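Single-stranded DNA specific exonuclease RecJ (Thermus thermophilus, PDB 2ZXR) degrades single-stranded DNA in the 5' to 3' direction as a divalent-metal-dependent exonuclease, with no detectable activity on single-stranded RNA. Local coordinates at residues 313-317 with 339-344; 365-371 with 396-402; 374-380 with 417-422; 383-388 with 409-414. All coordinates share one frame; numbering follows the deposited sequence.

Contact 1: 313-317 with 339-344; sequences LEEAM and GHPGVM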
loop_
_atom_site.group_PDB
_atom_site.type_symbol
_atom_site.label_atom_id
_atom_site.label_comp_id
_atom_site.label_asym_id
_atom_site.label_seq_id
_atom_site.Cartn_x
_atom_site.Cartn_y
_atom_site.Cartn_z
ATOM N N LEU A 313 -4.262 23.253 14.010
ATOM C CA LEU A 313 -2.857 23.449 14.384
ATOM C C LEU A 313 -1.917 22.891 13.309
ATOM O O LEU A 313 -0.939 23.547 12.921
ATOM C CB LEU A 313 -2.552 22.755 15.712
ATOM C CG LEU A 313 -3.235 23.335 16.948
ATOM C CD1 LEU A 313 -3.113 22.356 18.139
ATOM C CD2 LEU A 313 -2.573 24.691 17.294
ATOM N N GLU A 314 -2.218 21.681 12.836
ATOM C CA GLU A 314 -1.400 21.029 11.828
ATOM C C GLU A 314 -1.314 21.872 10.558
ATOM O O GLU A 314 -0.239 22.058 9.989
ATOM C CB GLU A 314 -1.995 19.681 11.491
ATOM C CG GLU A 314 -1.321 18.966 10.358
ATOM C CD GLU A 314 -2.063 17.706 9.948
ATOM O OE1 GLU A 314 -2.540 16.964 10.853
ATOM O OE2 GLU A 314 -2.158 17.454 8.717
ATOM N N GLU A 315 -2.459 22.375 10.116
ATOM C CA GLU A 315 -2.489 23.186 8.924
ATOM C C GLU A 315 -1.697 24.489 9.146
ATOM O O GLU A 315 -0.943 24.889 8.276
ATOM C CB GLU A 315 -3.928 23.476 8.500
ATOM C CG GLU A 315 -4.035 23.660 6.994
ATOM C CD GLU A 315 -3.698 22.368 6.205
ATOM O OE1 GLU A 315 -3.240 22.497 5.054
ATOM O OE2 GLU A 315 -3.896 21.234 6.716
ATOM N N ALA A 316 -1.839 25.137 10.299
ATOM C CA ALA A 316 -1.061 26.346 10.548
ATOM C C ALA A 316 0.452 26.031 10.611
ATOM O O ALA A 316 1.263 26.803 10.113
ATOM C CB ALA A 316 -1.511 27.043 11.855
ATOM N N MET A 317 0.842 24.899 11.197
ATOM C CA MET A 317 2.264 24.586 11.260
ATOM C C MET A 317 2.851 24.313 9.878
ATOM O O MET A 317 3.922 24.831 9.523
ATOM C CB MET A 317 2.532 23.379 12.161
ATOM C CG MET A 317 4.012 23.098 12.328
ATOM S SD MET A 317 4.341 21.708 13.415
ATOM C CE MET A 317 3.995 22.474 15.017
ATOM N N GLY A 339 5.754 25.618 18.408
ATOM C CA GLY A 339 4.919 24.621 17.761
ATOM C C GLY A 339 4.388 23.618 18.768
ATOM O O GLY A 339 5.004 23.410 19.814
ATOM N N HIS A 340 3.241 23.011 18.475
ATOM C CA HIS A 340 2.650 22.019 19.370
ATOM C C HIS A 340 3.282 20.640 19.060
ATOM O O HIS A 340 3.200 20.146 17.950
ATOM C CB HIS A 340 1.119 21.999 19.172
ATOM C CG HIS A 340 0.377 21.227 20.224
ATOM N ND1 HIS A 340 -0.802 21.678 20.786
ATOM C CD2 HIS A 340 0.662 20.053 20.840
ATOM C CE1 HIS A 340 -1.208 20.820 21.707
ATOM N NE2 HIS A 340 -0.337 19.826 21.762
ATOM N N PRO A 341 3.950 20.018 20.043
ATOM C CA PRO A 341 4.576 18.707 19.794
ATOM C C PRO A 341 3.604 17.622 19.359
ATOM O O PRO A 341 4.000 16.647 18.723
ATOM C CB PRO A 341 5.269 18.403 21.128
ATOM C CG PRO A 341 5.669 19.805 21.587
ATOM C CD PRO A 341 4.359 20.536 21.359
ATOM N N GLY A 342 2.331 17.826 19.668
ATOM C CA GLY A 342 1.303 16.876 19.303
ATOM C C GLY A 342 0.953 16.844 17.821
ATOM O O GLY A 342 0.334 15.872 17.341
ATOM N N VAL A 343 1.335 17.872 17.070
ATOM C CA VAL A 343 1.010 17.851 15.657
ATOM C C VAL A 343 2.194 17.772 14.718
ATOM O O VAL A 343 1.993 17.525 13.519
ATOM C CB VAL A 343 0.137 19.079 15.235
ATOM C CG1 VAL A 343 -0.918 19.350 16.302
ATOM C CG2 VAL A 343 1.000 20.300 14.966
ATOM N N MET A 344 3.416 17.943 15.234
ATOM C CA MET A 344 4.589 17.932 14.354
ATOM C C MET A 344 4.856 16.618 13.619
ATOM O O MET A 344 5.377 16.628 12.518
ATOM C CB MET A 344 5.869 18.414 15.101
ATOM C CG MET A 344 6.253 17.646 16.371
ATOM S SD MET A 344 7.715 18.310 17.371
ATOM C CE MET A 344 8.460 19.455 16.268
HETATM O O HOH W 1 -0.738 16.614 13.299
#
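Leu313 meets both His340 and Val343, and with it begins the contact between the long helix 293-321 and the loop and first turn that open helix 341-355. Its CB lies 3.8 Å from Val343 CG1, the two side chains crossing at about a right angle, while the CD1 branch reaches on to the imidazole of His340, 3.6 Å from ND1 and oblique to the ring. Next comes Glu314, whose backbone packs against the valine: its CA is 4.0 Å from Val343 CG2. A water bridges the two helices, donating to Glu314 OE1 at 3.1 Å and to Val343 O at 2.9 Å, and the same carboxylate forms salt bridges with Arg310 and Arg350. One turn after Leu313, Met317 carries CG anti to its backbone N (chi1 -176°) and stays extended until chi3 turns the methyl aside. That bend sets CE over the loop, 3.6 Å from Gly339 CA, and 3.7 Å from Val343 CG2; SD meanwhile rests against Met344, 4.0 Å from CB. Val343 is therefore gripped through both methyls, CG1 by the leucine and CG2 by the methionine. The chemistry is that of an apolar seam with a buried, hydrated charge beside it: dispersion forces fill the middle, and the glutamate, with two arginines and a water as partners, probably keeps its negative charge.

Contact 2: 365-371 with 396-402; sequences GKGTVRS and EAAGFAM
Six backbone hydrogen bonds tie Gly365-Ser371 to Glu396-Met402 as antiparallel neighbours. Gly367 and Phe400 form one hydrogen-bonded pair, with Gly367 N 2.7 Å from Phe400 O, and Val369 with Ala398 forms the next, Val369 N lying 2.9 Å from Ala398 O. At the two extremes of the pair, Met402 N donates to Gly365 O and Ser371 N to Glu396 O. CA-H...O contacts add to the ladder, as where Ala397 CA lies 3.2 Å from Val369 O. Val369 O also accepts from two donors, Ala398 N and Arg370 NH1, which reach it from opposite faces of its plane, NH1 at 2.8 Å. A bend at chi2 (-61°) folds the arginine back to make this bond, and Ala397 CB then lies over a face of the guanidinium, 3.9 Å from NH1.

Aromatic and apolar contacts gather on the other side of the sheet. Phe400 has its CG between backbone N and carbonyl carbon (chi1 60°), a rotamer that swings the ring across Gly367; the glycine CA sits over the ring centre in a CH-pi contact, 3.5 Å from the centroid, an approach that depends on nothing projecting between them. Val369 CG2 meets the same ring at its edge, 3.7 Å from CE2.

Strands 359-363 and 390-393 flank the pair in the mixed sheet of the DHHA1 domain. Helix 341-355 covers the side bearing Thr368 and Arg370, whereas helix 377-383 packs on Val369, Ala398 and Phe400, and Phe410 of helix 407-419 meets the Phe400 ring.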
loop_
_atom_site.group_PDB
_atom_site.type_symbol
_atom_site.label_atom_id
_atom_site.label_comp_id
_atom_site.label_asym_id
_atom_site.label_seq_id
_atom_site.Cartn_x
_atom_site.Cartn_y
_atom_site.Cartn_z
ATOM N N GLY A 365 11.590 22.192 22.225
ATOM C CA GLY A 365 12.596 21.257 22.688
ATOM C C GLY A 365 12.324 19.790 22.430
ATOM O O GLY A 365 13.102 18.922 22.845
ATOM N N LYS A 366 11.206 19.494 21.785
ATOM C CA LYS A 366 10.912 18.105 21.462
ATOM C C LYS A 366 11.196 17.961 19.988
ATOM O O LYS A 366 11.001 18.897 19.219
ATOM C CB LYS A 366 9.456 17.765 21.780
ATOM C CG LYS A 366 9.120 17.937 23.268
ATOM C CD LYS A 366 10.164 17.231 24.137
ATOM C CE LYS A 366 9.762 17.189 25.621
ATOM N NZ LYS A 366 8.612 16.247 25.871
ATOM N N GLY A 367 11.686 16.803 19.584
ATOM C CA GLY A 367 11.993 16.628 18.179
ATOM C C GLY A 367 11.352 15.408 17.550
ATOM O O GLY A 367 11.180 14.371 18.193
ATOM N N THR A 368 11.012 15.528 16.272
ATOM C CA THR A 368 10.412 14.420 15.571
ATOM C C THR A 368 11.132 14.249 14.262
ATOM O O THR A 368 11.588 15.228 13.680
ATOM C CB THR A 368 8.926 14.675 15.263
ATOM O OG1 THR A 368 8.360 13.480 14.719
ATOM C CG2 THR A 368 8.770 15.787 14.202
ATOM N N VAL A 369 11.224 13.010 13.798
ATOM C CA VAL A 369 11.875 12.705 12.530
ATOM C C VAL A 369 11.012 11.747 11.702
ATOM O O VAL A 369 10.435 10.812 12.247
ATOM C CB VAL A 369 13.223 11.953 12.724
ATOM C CG1 VAL A 369 13.883 11.761 11.363
ATOM C CG2 VAL A 369 14.166 12.720 13.677
ATOM N N ARG A 370 10.919 12.003 10.399
ATOM C CA ARG A 370 10.252 11.116 9.465
ATOM C C ARG A 370 11.300 10.996 8.388
ATOM O O ARG A 370 11.859 12.001 7.942
ATOM C CB ARG A 370 8.950 11.713 8.879
ATOM C CG ARG A 370 7.785 11.788 9.891
ATOM C CD ARG A 370 7.368 10.398 10.417
ATOM N NE ARG A 370 6.344 10.474 11.469
ATOM C CZ ARG A 370 6.586 10.743 12.756
ATOM N NH1 ARG A 370 7.832 10.960 13.201
ATOM N NH2 ARG A 370 5.571 10.822 13.609
ATOM N N SER A 371 11.595 9.775 7.981
ATOM C CA SER A 371 12.589 9.571 6.955
ATOM C C SER A 371 12.132 8.503 5.971
ATOM O O SER A 371 11.056 7.908 6.123
ATOM C CB SER A 371 13.921 9.148 7.590
ATOM O OG SER A 371 14.980 9.186 6.634
ATOM N N GLU A 396 12.154 4.701 9.822
ATOM C CA GLU A 396 11.254 5.648 9.176
ATOM C C GLU A 396 10.706 6.751 10.073
ATOM O O GLU A 396 10.144 7.738 9.591
ATOM C CB GLU A 396 10.091 4.882 8.518
ATOM C CG GLU A 396 10.565 3.702 7.646
ATOM C CD GLU A 396 9.467 3.117 6.751
ATOM O OE1 GLU A 396 9.743 2.125 6.015
ATOM O OE2 GLU A 396 8.327 3.645 6.771
ATOM N N ALA A 397 10.869 6.586 11.376
ATOM C CA ALA A 397 10.351 7.574 12.311
ATOM C C ALA A 397 11.156 7.521 13.579
ATOM O O ALA A 397 11.549 6.437 14.017
ATOM C CB ALA A 397 8.893 7.281 12.624
ATOM N N ALA A 398 11.395 8.680 14.188
ATOM C CA ALA A 398 12.175 8.714 15.426
ATOM C C ALA A 398 11.792 9.936 16.226
ATOM O O ALA A 398 11.176 10.847 15.699
ATOM C CB ALA A 398 13.690 8.722 15.109
ATOM N N GLY A 399 12.138 9.953 17.498
ATOM C CA GLY A 399 11.792 11.091 18.327
ATOM C C GLY A 399 12.975 11.445 19.213
ATOM O O GLY A 399 13.849 10.604 19.452
ATOM N N PHE A 400 13.013 12.683 19.696
ATOM C CA PHE A 400 14.098 13.097 20.566
ATOM C C PHE A 400 13.726 14.326 21.356
ATOM O O PHE A 400 12.637 14.861 21.200
ATOM C CB PHE A 400 15.393 13.335 19.756
ATOM C CG PHE A 400 15.295 14.412 18.681
ATOM C CD1 PHE A 400 15.789 15.704 18.915
ATOM C CD2 PHE A 400 14.748 14.130 17.430
ATOM C CE1 PHE A 400 15.740 16.703 17.900
ATOM C CE2 PHE A 400 14.690 15.110 16.427
ATOM C CZ PHE A 400 15.191 16.404 16.665
ATOM N N ALA A 401 14.617 14.733 22.254
ATOM C CA ALA A 401 14.430 15.934 23.031
ATOM C C ALA A 401 15.803 16.591 22.900
ATOM O O ALA A 401 16.821 15.894 22.736
ATOM C CB ALA A 401 14.100 15.606 24.493
ATOM N N MET A 402 15.841 17.916 22.982
ATOM C CA MET A 402 17.088 18.638 22.810
ATOM C C MET A 402 16.929 20.121 23.130
ATOM O O MET A 402 15.866 20.716 22.917
ATOM C CB MET A 402 17.549 18.492 21.357
ATOM C CG MET A 402 18.675 19.417 20.931
ATOM S SD MET A 402 19.069 19.301 19.148
ATOM C CE MET A 402 17.980 20.544 18.475
#

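Contact 3: 374-380 with 417-422; sequences PISAVEA and YAARFP
Tyr417 lays one face of its ring over Ala380 in the first turn of helix 377-383. Ala380 CA sits above the ring, displaced toward the rim, in a CH-pi contact 3.8 Å from the centroid, and Ala380 CB comes within 3.4 Å of Tyr417 CD2. The tyrosine is thus held between helix 377-383 and Phe421, four residues further on, whose CE1 lies over the opposite face toward the rim. Ile375 approaches along the ring's edge, sliding past it in the opposite direction, with CG2 3.9 Å from Tyr417 CE2. Its other branch, extended at chi2 (177°), carries CD1 to Ala418 CB at 3.8 Å. Farther out, Pro374 CG packs against Phe421 CB and Pro422 CG.

The phenol is fixed by more than packing. One water lies 2.6 Å from Tyr417 OH, donates to Pro374 O and accepts from Ser376 N, tying the hydroxyl to the turn before the helix. Ser376 is the N-cap of that helix, its OG taking a weak bond from Glu379 N.

Tyrosine and isoleucine join the capped N-terminal turn of helix 377-383, with the loop leading into it, to the last turn of helix 407-419 and the residues after it, on one side of the DHHA1 sheet.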
loop_
_atom_site.group_PDB
_atom_site.type_symbol
_atom_site.label_atom_id
_atom_site.label_comp_id
_atom_site.label_asym_id
_atom_site.label_seq_id
_atom_site.Cartn_x
_atom_site.Cartn_y
_atom_site.Cartn_z
ATOM N N PRO A 374 17.273 5.501 1.644
ATOM C CA PRO A 374 18.316 4.777 2.358
ATOM C C PRO A 374 18.700 5.524 3.624
ATOM O O PRO A 374 19.737 5.252 4.212
ATOM C CB PRO A 374 19.447 4.742 1.347
ATOM C CG PRO A 374 19.361 6.115 0.743
ATOM C CD PRO A 374 17.862 6.274 0.526
ATOM N N ILE A 375 17.883 6.481 4.047
ATOM C CA ILE A 375 18.260 7.201 5.253
ATOM C C ILE A 375 17.440 6.828 6.452
ATOM O O ILE A 375 16.233 7.070 6.507
ATOM C CB ILE A 375 18.191 8.706 5.068
ATOM C CG1 ILE A 375 19.064 9.107 3.884
ATOM C CG2 ILE A 375 18.675 9.403 6.345
ATOM C CD1 ILE A 375 18.999 10.557 3.593
ATOM N N SER A 376 18.135 6.242 7.416
ATOM C CA SER A 376 17.551 5.808 8.664
ATOM C C SER A 376 17.396 6.971 9.644
ATOM O O SER A 376 18.369 7.679 9.973
ATOM C CB SER A 376 18.419 4.714 9.283
ATOM O OG SER A 376 17.991 4.429 10.600
ATOM N N ALA A 377 16.158 7.149 10.103
ATOM C CA ALA A 377 15.805 8.193 11.040
ATOM C C ALA A 377 16.637 8.123 12.317
ATOM O O ALA A 377 17.343 9.082 12.667
ATOM C CB ALA A 377 14.309 8.104 11.387
ATOM N N VAL A 378 16.569 6.979 12.994
ATOM C CA VAL A 378 17.271 6.829 14.246
ATOM C C VAL A 378 18.792 6.841 14.115
ATOM O O VAL A 378 19.485 7.276 15.034
ATOM C CB VAL A 378 16.768 5.563 15.012
ATOM C CG1 VAL A 378 17.165 4.268 14.284
ATOM C CG2 VAL A 378 17.293 5.579 16.423
ATOM N N GLU A 379 19.322 6.394 12.981
ATOM C CA GLU A 379 20.774 6.405 12.795
ATOM C C GLU A 379 21.234 7.848 12.542
ATOM O O GLU A 379 22.350 8.219 12.883
ATOM C CB GLU A 379 21.196 5.492 11.629
ATOM C CG GLU A 379 21.129 3.995 11.938
ATOM C CD GLU A 379 21.964 3.591 13.164
ATOM O OE1 GLU A 379 23.193 3.851 13.172
ATOM O OE2 GLU A 379 21.389 3.012 14.126
ATOM N N ALA A 380 20.369 8.660 11.948
ATOM C CA ALA A 380 20.706 10.063 11.689
ATOM C C ALA A 380 20.815 10.786 13.043
ATOM O O ALA A 380 21.699 11.628 13.251
ATOM C CB ALA A 380 19.636 10.706 10.832
ATOM N N TYR A 417 24.992 13.979 7.660
ATOM C CA TYR A 417 24.714 12.557 7.697
ATOM C C TYR A 417 23.972 12.179 6.400
ATOM O O TYR A 417 24.341 11.215 5.720
ATOM C CB TYR A 417 23.841 12.208 8.902
ATOM C CG TYR A 417 23.469 10.756 8.941
ATOM C CD1 TYR A 417 24.421 9.782 9.240
ATOM C CD2 TYR A 417 22.186 10.342 8.593
ATOM C CE1 TYR A 417 24.103 8.428 9.178
ATOM C CE2 TYR A 417 21.854 8.990 8.530
ATOM C CZ TYR A 417 22.816 8.042 8.812
ATOM O OH TYR A 417 22.511 6.709 8.672
ATOM N N ALA A 418 22.948 12.955 6.051
ATOM C CA ALA A 418 22.143 12.685 4.854
ATOM C C ALA A 418 22.947 12.803 3.565
ATOM O O ALA A 418 22.664 12.104 2.582
ATOM C CB ALA A 418 20.926 13.634 4.800
ATOM N N ALA A 419 23.937 13.697 3.576
ATOM C CA ALA A 419 24.796 13.915 2.419
ATOM C C ALA A 419 25.623 12.676 2.074
ATOM O O ALA A 419 26.080 12.532 0.954
ATOM C CB ALA A 419 25.720 15.108 2.671
ATOM N N ARG A 420 25.809 11.787 3.039
ATOM C CA ARG A 420 26.570 10.560 2.824
ATOM C C ARG A 420 25.792 9.523 2.013
ATOM O O ARG A 420 26.341 8.486 1.621
ATOM C CB ARG A 420 26.969 9.956 4.175
ATOM C CG ARG A 420 28.060 10.756 4.889
ATOM C CD ARG A 420 28.105 10.490 6.393
ATOM N NE ARG A 420 27.953 9.076 6.738
ATOM C CZ ARG A 420 28.013 8.598 7.982
ATOM N NH1 ARG A 420 28.233 9.424 9.002
ATOM N NH2 ARG A 420 27.835 7.296 8.214
ATOM N N PHE A 421 24.517 9.796 1.749
ATOM C CA PHE A 421 23.717 8.838 1.009
ATOM C C PHE A 421 23.135 9.348 -0.289
ATOM O O PHE A 421 23.029 10.556 -0.514
ATOM C CB PHE A 421 22.576 8.305 1.880
ATOM C CG PHE A 421 23.031 7.717 3.174
ATOM C CD1 PHE A 421 23.452 8.536 4.211
ATOM C CD2 PHE A 421 23.050 6.347 3.357
ATOM C CE1 PHE A 421 23.888 7.998 5.419
ATOM C CE2 PHE A 421 23.487 5.795 4.565
ATOM C CZ PHE A 421 23.907 6.631 5.598
ATOM N N PRO A 422 22.790 8.420 -1.194
ATOM C CA PRO A 422 22.204 8.831 -2.470
ATOM C C PRO A 422 20.835 9.434 -2.196
ATOM O O PRO A 422 20.251 9.194 -1.135
ATOM C CB PRO A 422 22.132 7.525 -3.266
ATOM C CG PRO A 422 22.270 6.431 -2.227
ATOM C CD PRO A 422 23.219 7.013 -1.230
HETATM O O HOH W 2 20.920 5.381 7.040
#

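Contact 4: 383-388 with 409-414; sequences SAEDLL and AFKARV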
loop_
_atom_site.group_PDB
_atom_site.type_symbol
_atom_site.label_atom_id
_atom_site.label_comp_id
_atom_site.label_asym_id
_atom_site.label_seq_id
_atom_site.Cartn_x
_atom_site.Cartn_y
_atom_site.Cartn_z
ATOM N N SER A 383 24.033 9.833 14.743
ATOM C CA SER A 383 25.191 10.584 14.273
ATOM C C SER A 383 25.343 11.913 15.000
ATOM O O SER A 383 26.429 12.473 15.035
ATOM C CB SER A 383 25.111 10.838 12.753
ATOM O OG SER A 383 24.242 11.916 12.414
ATOM N N ALA A 384 24.262 12.424 15.579
ATOM C CA ALA A 384 24.318 13.697 16.306
ATOM C C ALA A 384 23.933 13.519 17.785
ATOM O O ALA A 384 23.545 14.487 18.442
ATOM C CB ALA A 384 23.360 14.683 15.650
ATOM N N GLU A 385 24.071 12.299 18.310
ATOM C CA GLU A 385 23.635 12.005 19.674
ATOM C C GLU A 385 24.218 12.777 20.855
ATOM O O GLU A 385 23.536 12.963 21.874
ATOM C CB GLU A 385 23.756 10.505 19.952
ATOM C CG GLU A 385 25.174 10.003 20.134
ATOM C CD GLU A 385 25.219 8.488 20.266
ATOM O OE1 GLU A 385 24.518 7.936 21.149
ATOM O OE2 GLU A 385 25.952 7.852 19.481
ATOM N N ASP A 386 25.458 13.228 20.747
ATOM C CA ASP A 386 26.055 13.976 21.850
ATOM C C ASP A 386 25.238 15.246 22.145
ATOM O O ASP A 386 25.247 15.761 23.268
ATOM C CB ASP A 386 27.495 14.373 21.499
ATOM C CG ASP A 386 27.572 15.228 20.241
ATOM O OD1 ASP A 386 27.240 14.734 19.139
ATOM O OD2 ASP A 386 27.958 16.414 20.344
ATOM N N LEU A 387 24.532 15.727 21.123
ATOM C CA LEU A 387 23.730 16.954 21.196
ATOM C C LEU A 387 22.336 16.790 21.782
ATOM O O LEU A 387 21.655 17.769 22.054
ATOM C CB LEU A 387 23.574 17.518 19.784
ATOM C CG LEU A 387 24.475 18.561 19.135
ATOM C CD1 LEU A 387 25.862 18.568 19.731
ATOM C CD2 LEU A 387 24.484 18.297 17.641
ATOM N N LEU A 388 21.908 15.556 21.980
ATOM C CA LEU A 388 20.551 15.292 22.445
ATOM C C LEU A 388 20.395 14.887 23.896
ATOM O O LEU A 388 21.288 14.277 24.479
ATOM C CB LEU A 388 19.938 14.210 21.552
ATOM C CG LEU A 388 20.159 14.439 20.058
ATOM C CD1 LEU A 388 19.636 13.238 19.263
ATOM C CD2 LEU A 388 19.466 15.726 19.634
ATOM N N ALA A 409 23.695 23.480 15.327
ATOM C CA ALA A 409 24.707 22.435 15.330
ATOM C C ALA A 409 24.083 21.101 14.927
ATOM O O ALA A 409 24.682 20.299 14.193
ATOM C CB ALA A 409 25.337 22.324 16.720
ATOM N N PHE A 410 22.874 20.871 15.427
ATOM C CA PHE A 410 22.127 19.652 15.136
ATOM C C PHE A 410 21.850 19.597 13.641
ATOM O O PHE A 410 22.017 18.556 13.007
ATOM C CB PHE A 410 20.800 19.662 15.894
ATOM C CG PHE A 410 19.889 18.512 15.539
ATOM C CD1 PHE A 410 20.158 17.218 15.991
ATOM C CD2 PHE A 410 18.767 18.727 14.740
ATOM C CE1 PHE A 410 19.313 16.155 15.647
ATOM C CE2 PHE A 410 17.920 17.676 14.393
ATOM C CZ PHE A 410 18.187 16.395 14.841
ATOM N N LYS A 411 21.432 20.727 13.086
ATOM C CA LYS A 411 21.125 20.809 11.667
ATOM C C LYS A 411 22.298 20.465 10.749
ATOM O O LYS A 411 22.148 19.648 9.840
ATOM C CB LYS A 411 20.608 22.211 11.321
ATOM C CG LYS A 411 20.309 22.472 9.847
ATOM C CD LYS A 411 19.671 23.848 9.713
ATOM C CE LYS A 411 18.986 24.069 8.381
ATOM N NZ LYS A 411 19.888 24.519 7.273
ATOM N N ALA A 412 23.463 21.078 10.979
ATOM C CA ALA A 412 24.616 20.809 10.115
ATOM C C ALA A 412 24.969 19.338 10.169
ATOM O O ALA A 412 25.283 18.713 9.152
ATOM C CB ALA A 412 25.823 21.658 10.542
ATOM N N ARG A 413 24.916 18.795 11.375
ATOM C CA ARG A 413 25.218 17.402 11.607
ATOM C C ARG A 413 24.290 16.462 10.820
ATOM O O ARG A 413 24.758 15.587 10.068
ATOM C CB ARG A 413 25.082 17.107 13.095
ATOM C CG ARG A 413 25.647 15.781 13.498
ATOM C CD ARG A 413 27.161 15.889 13.517
ATOM N NE ARG A 413 27.597 16.702 14.641
ATOM C CZ ARG A 413 27.704 16.249 15.887
ATOM N NH1 ARG A 413 27.419 14.987 16.168
ATOM N NH2 ARG A 413 28.080 17.070 16.860
ATOM N N VAL A 414 22.978 16.618 10.976
ATOM C CA VAL A 414 22.102 15.705 10.254
ATOM C C VAL A 414 22.168 15.936 8.760
ATOM O O VAL A 414 22.057 14.987 7.991
ATOM C CB VAL A 414 20.630 15.738 10.770
ATOM C CG1 VAL A 414 20.611 15.390 12.255
ATOM C CG2 VAL A 414 19.984 17.038 10.500
#
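Arg413 holds two acceptors with a single nitrogen: NH1 donates to Ser383 O at 2.9 Å and to Asp386 OD1 at 3.0 Å. The carbonyl offers a lone pair in its own plane, and the carboxylate uses the syn lone pair of OD1. Carboxylate and guanidinium are nearly coplanar, 3° apart, yet the salt bridge is lopsided, since NH2 adds only a weak bond to the same oxygen at 3.4 Å.

Apolar groups pack against the arginine from one face and along its stem. Leu387 CD2 covers one face of the guanidinium and also touches the helix backbone, 3.7 Å from Phe410 CA. Ala384 CB presses on the arginine stem, 3.3 Å from Arg413 CG, and lies beside the Phe410 ring, where Leu388 CD2 also arrives, 4.0 Å from Phe410 CD1.

The arginine's bends at chi2 (75°) and chi3 (71°) curl its chain back over the 383-388 segment, bringing the guanidinium to the end of helix 377-383. Within helix 407-419, Val414 CG1 lies over one face of the Phe410 ring, toward its rim, and Phe410 and Val414 both pack on Val333 of strand 332-335.

A short 3-10 turn is thus strapped to helix 407-419 by an arginine that binds a main-chain carbonyl and an aspartate together, at the outer helical layer of the DHHA1 alpha/beta domain.

How the contacts relate
The four contacts show how chemistry follows place in a layered alpha/beta domain. Contact 2 is the middle layer, held by main-chain bonds; contact 1 lies against one side, through Met344 on Thr368, and contacts 3 and 4 against the other. Contact 1 is the most buried, with a buried glutamate paired to arginines and a water. Contacts 3 and 4 share helix 407-419 and touch where Tyr417 meets Ser383, but contact 3 relies on aromatic packing and a water, whereas contact 4 adds a salt bridge near the surface. Met402, packed on Leu387 and Leu388, joins contacts 2 and 4, and Ala377 joins contacts 2 and 3.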